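Local atomic coordinates of bifunctional endo-1,4-beta-xylanase A (Neocallimastix patriciarum, PDB entry 2VG9), a protein that catalyses the internal cleavage of beta-1,4-xylosidic bonds in xylan, as a family 11 glycoside hydrolase of an anaerobic fungus, here in a loop-swapped form. Residues L75-T80 / S91-Y96; Y112-D117 / G170-S175. All blocks are in the same frame, centred on the assembly; numbering follows the deposited sequence.

Contact 1 (L75-T80 / S91-Y96)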
ATOM      1  N   LEU A  75       0.693  -9.632   8.646  1.00 10.11           N
ATOM      2  CA  LEU A  75       0.052  -8.328   8.875  1.00  9.99           C
ATOM      3  C   LEU A  75      -1.381  -8.590   9.310  1.00  9.57           C
ATOM      4  O   LEU A  75      -2.128  -9.281   8.605  1.00  9.09           O
ATOM      5  CB  LEU A  75       0.111  -7.398   7.633  1.00 10.24           C
ATOM      6  CG  LEU A  75      -0.463  -5.945   7.749  1.00  9.81           C
ATOM      7  CD1 LEU A  75       0.249  -4.977   6.807  1.00  9.45           C
ATOM      8  CD2 LEU A  75      -1.969  -5.887   7.441  1.00  8.09           C
ATOM      9  N   ASP A  76      -1.753  -8.023  10.461  1.00  8.50           N
ATOM     10  CA  ASP A  76      -3.099  -8.161  10.992  1.00  8.79           C
ATOM     11  C   ASP A  76      -3.639  -6.762  11.093  1.00  8.57           C
ATOM     12  O   ASP A  76      -2.927  -5.873  11.534  1.00  9.34           O
ATOM     13  CB  ASP A  76      -3.071  -8.800  12.378  1.00  8.60           C
ATOM     14  CG  ASP A  76      -2.557 -10.211  12.357  1.00  9.53           C
ATOM     15  OD1 ASP A  76      -3.121 -11.024  11.644  1.00  8.60           O
ATOM     16  OD2 ASP A  76      -1.575 -10.520  13.063  1.00 12.46           O
ATOM     17  N   TYR A  77      -4.874  -6.557  10.668  1.00  8.07           N
ATOM     18  CA  TYR A  77      -5.461  -5.224  10.640  1.00  8.08           C
ATOM     19  C   TYR A  77      -6.969  -5.295  10.930  1.00  8.92           C
ATOM     20  O   TYR A  77      -7.622  -6.324  10.705  1.00  8.37           O
ATOM     21  CB  TYR A  77      -5.161  -4.527   9.282  1.00  8.97           C
ATOM     22  CG  TYR A  77      -5.990  -5.062   8.116  1.00  8.35           C
ATOM     23  CD1 TYR A  77      -7.063  -4.316   7.595  1.00  8.81           C
ATOM     24  CD2 TYR A  77      -5.708  -6.309   7.556  1.00  8.67           C
ATOM     25  CE1 TYR A  77      -7.865  -4.833   6.515  1.00  9.44           C
ATOM     26  CE2 TYR A  77      -6.482  -6.840   6.492  1.00  8.10           C
ATOM     27  CZ  TYR A  77      -7.557  -6.094   5.992  1.00  8.83           C
ATOM     28  OH  TYR A  77      -8.272  -6.628   4.981  1.00  6.62           O
ATOM     29  N   ALA A  78      -7.512  -4.213  11.480  1.00  8.99           N
ATOM     30  CA  ALA A  78      -8.975  -4.004  11.524  1.00  9.25           C
ATOM     31  C   ALA A  78      -9.226  -2.511  11.296  1.00  9.32           C
ATOM     32  O   ALA A  78      -8.579  -1.671  11.942  1.00  8.84           O
ATOM     33  CB  ALA A  78      -9.582  -4.463  12.872  1.00  8.83           C
ATOM     34  N   ALA A  79     -10.157  -2.218  10.383  1.00  8.77           N
ATOM     35  CA  ALA A  79     -10.477  -0.863   9.924  1.00  9.57           C
ATOM     36  C   ALA A  79     -11.968  -0.703   9.589  1.00 10.11           C
ATOM     37  O   ALA A  79     -12.655  -1.674   9.295  1.00 10.90           O
ATOM     38  CB  ALA A  79      -9.641  -0.498   8.684  1.00  8.56           C
ATOM     39  N   THR A  80     -12.443   0.539   9.635  1.00 11.56           N
ATOM     40  CA  THR A  80     -13.633   0.952   8.887  1.00 13.00           C
ATOM     41  C   THR A  80     -13.093   1.838   7.765  1.00 13.50           C
ATOM     42  O   THR A  80     -12.107   2.548   7.939  1.00 14.29           O
ATOM     43  CB  THR A  80     -14.675   1.712   9.757  1.00 13.18           C
ATOM     44  OG1 THR A  80     -14.030   2.795  10.408  1.00 16.39           O
ATOM     45  CG2 THR A  80     -15.249   0.802  10.838  1.00 13.56           C
ATOM     46  N   SER A  91     -10.755   4.604  -4.695  1.00  9.04           N
ATOM     47  CA  SER A  91      -9.850   4.511  -3.577  1.00  9.25           C
ATOM     48  C   SER A  91      -9.599   3.037  -3.298  1.00  9.44           C
ATOM     49  O   SER A  91     -10.287   2.154  -3.836  1.00  9.38           O
ATOM     50  CB  SER A  91     -10.382   5.267  -2.342  1.00  9.13           C
ATOM     51  OG  SER A  91     -11.633   4.779  -1.934  1.00 10.53           O
ATOM     52  N   ARG A  92      -8.592   2.772  -2.473  1.00  9.04           N
ATOM     53  CA  ARG A  92      -8.276   1.418  -2.099  1.00  8.66           C
ATOM     54  C   ARG A  92      -7.686   1.382  -0.702  1.00  8.77           C
ATOM     55  O   ARG A  92      -7.067   2.358  -0.231  1.00  8.32           O
ATOM     56  CB  ARG A  92      -7.271   0.834  -3.084  1.00 10.17           C
ATOM     57  CG  ARG A  92      -5.865   1.426  -2.959  1.00 12.77           C
ATOM     58  CD  ARG A  92      -4.964   0.873  -4.059  1.00 17.19           C
ATOM     59  NE  ARG A  92      -5.322   1.513  -5.315  1.00 18.87           N
ATOM     60  CZ  ARG A  92      -4.570   1.542  -6.413  1.00 20.97           C
ATOM     61  NH1 ARG A  92      -3.381   0.943  -6.461  1.00 21.07           N
ATOM     62  NH2 ARG A  92      -5.030   2.168  -7.480  1.00 19.16           N
ATOM     63  N   LEU A  93      -7.879   0.241  -0.052  1.00  8.03           N
ATOM     64  CA  LEU A  93      -7.196  -0.093   1.197  1.00  8.70           C
ATOM     65  C   LEU A  93      -6.345  -1.343   0.911  1.00  9.15           C
ATOM     66  O   LEU A  93      -6.874  -2.406   0.510  1.00  8.94           O
ATOM     67  CB  LEU A  93      -8.228  -0.397   2.283  1.00  8.41           C
ATOM     68  CG  LEU A  93      -7.780  -0.754   3.702  1.00  9.12           C
ATOM     69  CD1 LEU A  93      -7.068   0.414   4.334  1.00  9.13           C
ATOM     70  CD2 LEU A  93      -9.028  -1.195   4.534  1.00  8.72           C
ATOM     71  N   CYS A  94      -5.035  -1.211   1.114  1.00  9.32           N
ATOM     72  CA  CYS A  94      -4.112  -2.249   0.686  1.00  8.86           C
ATOM     73  C   CYS A  94      -2.853  -2.348   1.536  1.00  8.62           C
ATOM     74  O   CYS A  94      -2.438  -1.382   2.166  1.00  8.89           O
ATOM     75  CB  CYS A  94      -3.726  -2.036  -0.797  1.00  8.45           C
ATOM     76  SG  CYS A  94      -2.846  -0.486  -1.124  1.00 10.44           S
ATOM     77  N   VAL A  95      -2.230  -3.520   1.536  1.00  8.46           N
ATOM     78  CA  VAL A  95      -0.844  -3.634   2.005  1.00  8.66           C
ATOM     79  C   VAL A  95      -0.006  -3.040   0.885  1.00  8.97           C
ATOM     80  O   VAL A  95      -0.345  -3.200  -0.315  1.00  9.13           O
ATOM     81  CB  VAL A  95      -0.386  -5.095   2.209  1.00  9.45           C
ATOM     82  CG1 VAL A  95       1.021  -5.189   2.812  1.00  6.58           C
ATOM     83  CG2 VAL A  95      -1.382  -5.903   3.036  1.00  9.45           C
ATOM     84  N   TYR A  96       1.080  -2.357   1.259  1.00  8.40           N
ATOM     85  CA  TYR A  96       1.864  -1.589   0.305  1.00  9.12           C
ATOM     86  C   TYR A  96       3.366  -1.577   0.634  1.00  9.14           C
ATOM     87  O   TYR A  96       3.734  -1.627   1.793  1.00  8.22           O
ATOM     88  CB  TYR A  96       1.346  -0.155   0.309  1.00  8.47           C
ATOM     89  CG  TYR A  96       2.144   0.805  -0.536  1.00  9.14           C
ATOM     90  CD1 TYR A  96       1.820   1.020  -1.887  1.00  9.36           C
ATOM     91  CD2 TYR A  96       3.197   1.521   0.008  1.00 11.57           C
ATOM     92  CE1 TYR A  96       2.539   1.917  -2.661  1.00 11.09           C
ATOM     93  CE2 TYR A  96       3.951   2.420  -0.769  1.00 11.25           C
ATOM     94  CZ  TYR A  96       3.623   2.611  -2.095  1.00 11.86           C
ATOM     95  OH  TYR A  96       4.362   3.516  -2.858  1.00 11.11           O
TER
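The ring of Tyr-77 meets the CD2 methyl of Leu-93, which approaches it obliquely, with ring atom CE1 lying 4.3 Å from Leu-93 CD2. Leu-75 CD2, from the same strand, comes to the same side of the ring plane, also obliquely, 3.8 Å from Tyr-77 CD2, and Ile-172 of strand 169-173 packs on that side too. The phenol oxygen is hydrogen-bonded to Glu-116. Leu-93 serves two partners with one methyl, since its CD2 also reaches Ala-79 CB at 4.3 Å. CG of Leu-93 stands anti to the backbone N (chi1 -179°), which sends the branched end across to the facing strand. At the other end of the contact Leu-75 and Val-95 approach tip to tip, Leu-75 CD1 lying 4.1 Å from Val-95 CG1. The interface is wholly apolar, methyl on methyl and methyl on ring; the direct contact is small, 160 Å² in all, and four of its five touching residues are buried. The short segments run nearly antiparallel at 160°, with their axes 10.1 Å apart, too far for backbone pairing. Each bonds within its own sheet instead, 75-80 to strands 169-173 and 203-216. Two consecutive strands thus pack face to face in different sheets, forming the interior of the beta jelly-roll sandwich of family 11 xylanases.

Contact 2 (Y112-D117 / G170-S175); sequences YYIIED and GHITVS
Ile-172 and Glu-116 approach from opposite directions, the isoleucine's longer branch running onto the acid's flat end. From CB of Ile-172 the side chain divides. CG2, anti to the backbone N, turns to Ile-114, whose CD1 lies 4.4 Å from Ile-172 CG2. CG1 takes the other course (chi1 -57°) and comes 3.7 Å from Glu-116 OE1. At the tip, the CD1 methyl stands almost straight above the carboxylate carbon, with Ile-172 CD1 only 3.4 Å from Glu-116 CD. From there it spans the group, 3.5 Å from Glu-116 OE1 and 3.8 Å from Glu-116 OE2. A bend in the glutamate chain (chi2 -74°) presents this flat surface to the methyl. Both oxygens of the buried carboxylate have polar partners: OE1, besides its bond to Tyr-77, forms a salt bridge with Arg-167, while OE2 is hydrogen-bonded to Tyr-137. These partners would be expected to stabilise the charged form and fix the group's rotation. Farther along, Ile-114 CD1 also reaches Val-174 CG1 at 4.4 Å, bringing the first turn of helix 174-182 into the apolar cluster. Between Ile-172 and Val-174 the chain makes an inverse gamma turn centred on Thr-173, with a weak bond from Val-174 N to Ile-172 O. Opposite, Glu-116 and Asp-117 both face Leu-93 in a classic beta bulge, where the chain turns a corner at Glu-116. The contact thus joins the two sheets of the jelly-roll sandwich, where outermost strand 169-173 of one sheet passes into the single helix of the fold.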
ATOM      1  N   TYR A 112       4.522  -2.714  -4.777  1.00  9.41           N
ATOM      2  CA  TYR A 112       3.575  -3.831  -4.680  1.00  9.33           C
ATOM      3  C   TYR A 112       2.332  -3.425  -3.850  1.00  9.04           C
ATOM      4  O   TYR A 112       2.399  -2.524  -2.988  1.00  7.78           O
ATOM      5  CB  TYR A 112       4.268  -5.089  -4.113  1.00  7.97           C
ATOM      6  CG  TYR A 112       4.601  -5.011  -2.625  1.00  8.21           C
ATOM      7  CD1 TYR A 112       3.589  -5.207  -1.660  1.00  8.15           C
ATOM      8  CD2 TYR A 112       5.909  -4.739  -2.177  1.00  6.87           C
ATOM      9  CE1 TYR A 112       3.850  -5.137  -0.290  1.00  7.08           C
ATOM     10  CE2 TYR A 112       6.216  -4.694  -0.754  1.00  6.93           C
ATOM     11  CZ  TYR A 112       5.155  -4.888   0.163  1.00  9.32           C
ATOM     12  OH  TYR A 112       5.335  -4.860   1.527  1.00  6.34           O
ATOM     13  N   TYR A 113       1.204  -4.059  -4.169  1.00  9.62           N
ATOM     14  CA  TYR A 113      -0.094  -3.783  -3.569  1.00  9.86           C
ATOM     15  C   TYR A 113      -0.775  -5.112  -3.269  1.00 10.04           C
ATOM     16  O   TYR A 113      -0.900  -5.988  -4.143  1.00 10.21           O
ATOM     17  CB  TYR A 113      -0.998  -3.025  -4.538  1.00 11.44           C
ATOM     18  CG  TYR A 113      -0.477  -1.701  -4.978  1.00 11.95           C
ATOM     19  CD1 TYR A 113      -0.915  -0.516  -4.390  1.00 12.15           C
ATOM     20  CD2 TYR A 113       0.433  -1.628  -6.029  1.00 13.78           C
ATOM     21  CE1 TYR A 113      -0.408   0.718  -4.817  1.00 12.23           C
ATOM     22  CE2 TYR A 113       0.938  -0.434  -6.450  1.00 14.23           C
ATOM     23  CZ  TYR A 113       0.517   0.731  -5.855  1.00 12.42           C
ATOM     24  OH  TYR A 113       1.052   1.901  -6.341  1.00 15.30           O
ATOM     25  N   ILE A 114      -1.229  -5.271  -2.037  1.00  8.91           N
ATOM     26  CA  ILE A 114      -2.111  -6.384  -1.747  1.00  9.42           C
ATOM     27  C   ILE A 114      -3.433  -5.734  -1.368  1.00 10.61           C
ATOM     28  O   ILE A 114      -3.591  -5.227  -0.246  1.00  8.69           O
ATOM     29  CB  ILE A 114      -1.576  -7.293  -0.610  1.00  9.66           C
ATOM     30  CG1 ILE A 114      -0.214  -7.903  -1.012  1.00  8.77           C
ATOM     31  CG2 ILE A 114      -2.571  -8.416  -0.296  1.00  7.41           C
ATOM     32  CD1 ILE A 114       0.545  -8.446   0.181  1.00 11.17           C
ATOM     33  N   ILE A 115      -4.365  -5.713  -2.327  1.00 10.43           N
ATOM     34  CA  ILE A 115      -5.546  -4.862  -2.174  1.00  9.58           C
ATOM     35  C   ILE A 115      -6.683  -5.641  -1.559  1.00  9.87           C
ATOM     36  O   ILE A 115      -7.206  -6.579  -2.165  1.00  8.76           O
ATOM     37  CB  ILE A 115      -5.976  -4.206  -3.512  1.00 10.32           C
ATOM     38  CG1 ILE A 115      -4.775  -3.515  -4.178  1.00 10.02           C
ATOM     39  CG2 ILE A 115      -7.163  -3.263  -3.302  1.00  8.04           C
ATOM     40  CD1 ILE A 115      -5.087  -2.824  -5.520  1.00 10.64           C
ATOM     41  N   GLU A 116      -7.062  -5.206  -0.355  1.00  8.46           N
ATOM     42  CA  GLU A 116      -8.095  -5.836   0.465  1.00  8.53           C
ATOM     43  C   GLU A 116      -9.498  -5.306   0.201  1.00  7.56           C
ATOM     44  O   GLU A 116     -10.485  -6.037   0.324  1.00  7.78           O
ATOM     45  CB  GLU A 116      -7.740  -5.637   1.946  1.00  7.99           C
ATOM     46  CG  GLU A 116      -6.452  -6.323   2.315  1.00  8.93           C
ATOM     47  CD  GLU A 116      -6.642  -7.856   2.396  1.00 11.47           C
ATOM     48  OE1 GLU A 116      -7.186  -8.344   3.423  1.00 11.32           O
ATOM     49  OE2 GLU A 116      -6.262  -8.556   1.428  1.00  9.41           O
ATOM     50  N   ASP A 117      -9.580  -4.036  -0.162  1.00  7.59           N
ATOM     51  CA  ASP A 117     -10.850  -3.370  -0.404  1.00  9.15           C
ATOM     52  C   ASP A 117     -10.539  -2.164  -1.294  1.00  9.35           C
ATOM     53  O   ASP A 117      -9.378  -1.670  -1.335  1.00 10.35           O
ATOM     54  CB  ASP A 117     -11.501  -2.932   0.928  1.00  8.46           C
ATOM     55  CG  ASP A 117     -13.025  -2.690   0.817  1.00  9.32           C
ATOM     56  OD1 ASP A 117     -13.607  -2.761  -0.269  1.00 11.52           O
ATOM     57  OD2 ASP A 117     -13.652  -2.404   1.847  1.00 12.11           O
ATOM     58  N   GLY A 170      -8.615  -8.458   9.018  1.00  8.20           N
ATOM     59  CA  GLY A 170      -8.218  -9.840   8.956  1.00  8.57           C
ATOM     60  C   GLY A 170      -6.724 -10.049   9.004  1.00  8.21           C
ATOM     61  O   GLY A 170      -5.986  -9.116   9.249  1.00  9.18           O
ATOM     62  N   HIS A 171      -6.303 -11.292   8.785  1.00  8.26           N
ATOM     63  CA  HIS A 171      -4.894 -11.660   8.757  1.00  8.09           C
ATOM     64  C   HIS A 171      -4.400 -11.785   7.318  1.00  7.81           C
ATOM     65  O   HIS A 171      -5.089 -12.369   6.482  1.00  8.19           O
ATOM     66  CB  HIS A 171      -4.706 -13.012   9.423  1.00  8.85           C
ATOM     67  CG  HIS A 171      -3.301 -13.510   9.318  1.00  7.98           C
ATOM     68  ND1 HIS A 171      -2.884 -14.341   8.299  1.00 13.10           N
ATOM     69  CD2 HIS A 171      -2.198 -13.212  10.045  1.00  3.45           C
ATOM     70  CE1 HIS A 171      -1.587 -14.576   8.434  1.00  9.23           C
ATOM     71  NE2 HIS A 171      -1.149 -13.895   9.476  1.00 11.24           N
ATOM     72  N   ILE A 172      -3.235 -11.208   7.031  1.00  7.61           N
ATOM     73  CA  ILE A 172      -2.574 -11.400   5.739  1.00  7.51           C
ATOM     74  C   ILE A 172      -1.180 -11.998   5.962  1.00  7.12           C
ATOM     75  O   ILE A 172      -0.339 -11.427   6.673  1.00  6.63           O
ATOM     76  CB  ILE A 172      -2.443 -10.067   4.945  1.00  8.66           C
ATOM     77  CG1 ILE A 172      -3.846  -9.422   4.727  1.00  7.46           C
ATOM     78  CG2 ILE A 172      -1.590 -10.258   3.622  1.00  7.03           C
ATOM     79  CD1 ILE A 172      -3.800  -7.996   4.252  1.00  4.93           C
ATOM     80  N   THR A 173      -0.957 -13.156   5.348  1.00  7.32           N
ATOM     81  CA  THR A 173       0.374 -13.730   5.255  1.00  7.72           C
ATOM     82  C   THR A 173       1.095 -13.096   4.070  1.00  8.66           C
ATOM     83  O   THR A 173       1.157 -13.659   2.960  1.00  8.84           O
ATOM     84  CB  THR A 173       0.347 -15.269   5.158  1.00  7.50           C
ATOM     85  OG1 THR A 173      -0.624 -15.779   6.087  1.00  7.77           O
ATOM     86  CG2 THR A 173       1.766 -15.862   5.422  1.00  3.92           C
ATOM     87  N   VAL A 174       1.646 -11.914   4.335  1.00 10.01           N
ATOM     88  CA  VAL A 174       2.331 -11.107   3.342  1.00  9.67           C
ATOM     89  C   VAL A 174       3.412 -11.950   2.615  1.00 10.66           C
ATOM     90  O   VAL A 174       3.544 -11.880   1.385  1.00 10.68           O
ATOM     91  CB  VAL A 174       2.951  -9.842   4.009  1.00 11.06           C
ATOM     92  CG1 VAL A 174       3.828  -9.074   3.035  1.00  9.95           C
ATOM     93  CG2 VAL A 174       1.818  -8.907   4.574  1.00  9.19           C
ATOM     94  N   SER A 175       4.146 -12.781   3.361  1.00 10.05           N
ATOM     95  CA  SER A 175       5.194 -13.617   2.753  1.00 10.19           C
ATOM     96  C   SER A 175       4.651 -14.631   1.727  1.00  9.81           C
ATOM     97  O   SER A 175       5.387 -15.038   0.833  1.00  9.86           O
ATOM     98  CB  SER A 175       6.008 -14.345   3.855  1.00 10.27           C
ATOM     99  OG  SER A 175       5.164 -14.898   4.867  1.00  9.69           O
TER

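Both contacts are buried, their centres about 7 Å apart, and both join the same two sheets of the sandwich. Strands 73-86 and 169-173 are neighbours in one sheet, strands 89-100 and 110-115 in the other, so contact 2 lies one strand over from contact 1. Backbone bonding ties them together, Leu-75 O lying 2.7 Å from Ile-172 N. Their chemistry differs with place. Contact 1 is purely apolar and joins regular strands, whereas contact 2 sits where the chain bends and a helix starts, and sets a buried, hydrogen-bonded carboxylate against an isoleucine. A polar link also joins the two, Tyr-77 OH lying 2.6 Å from Glu-116 OE1.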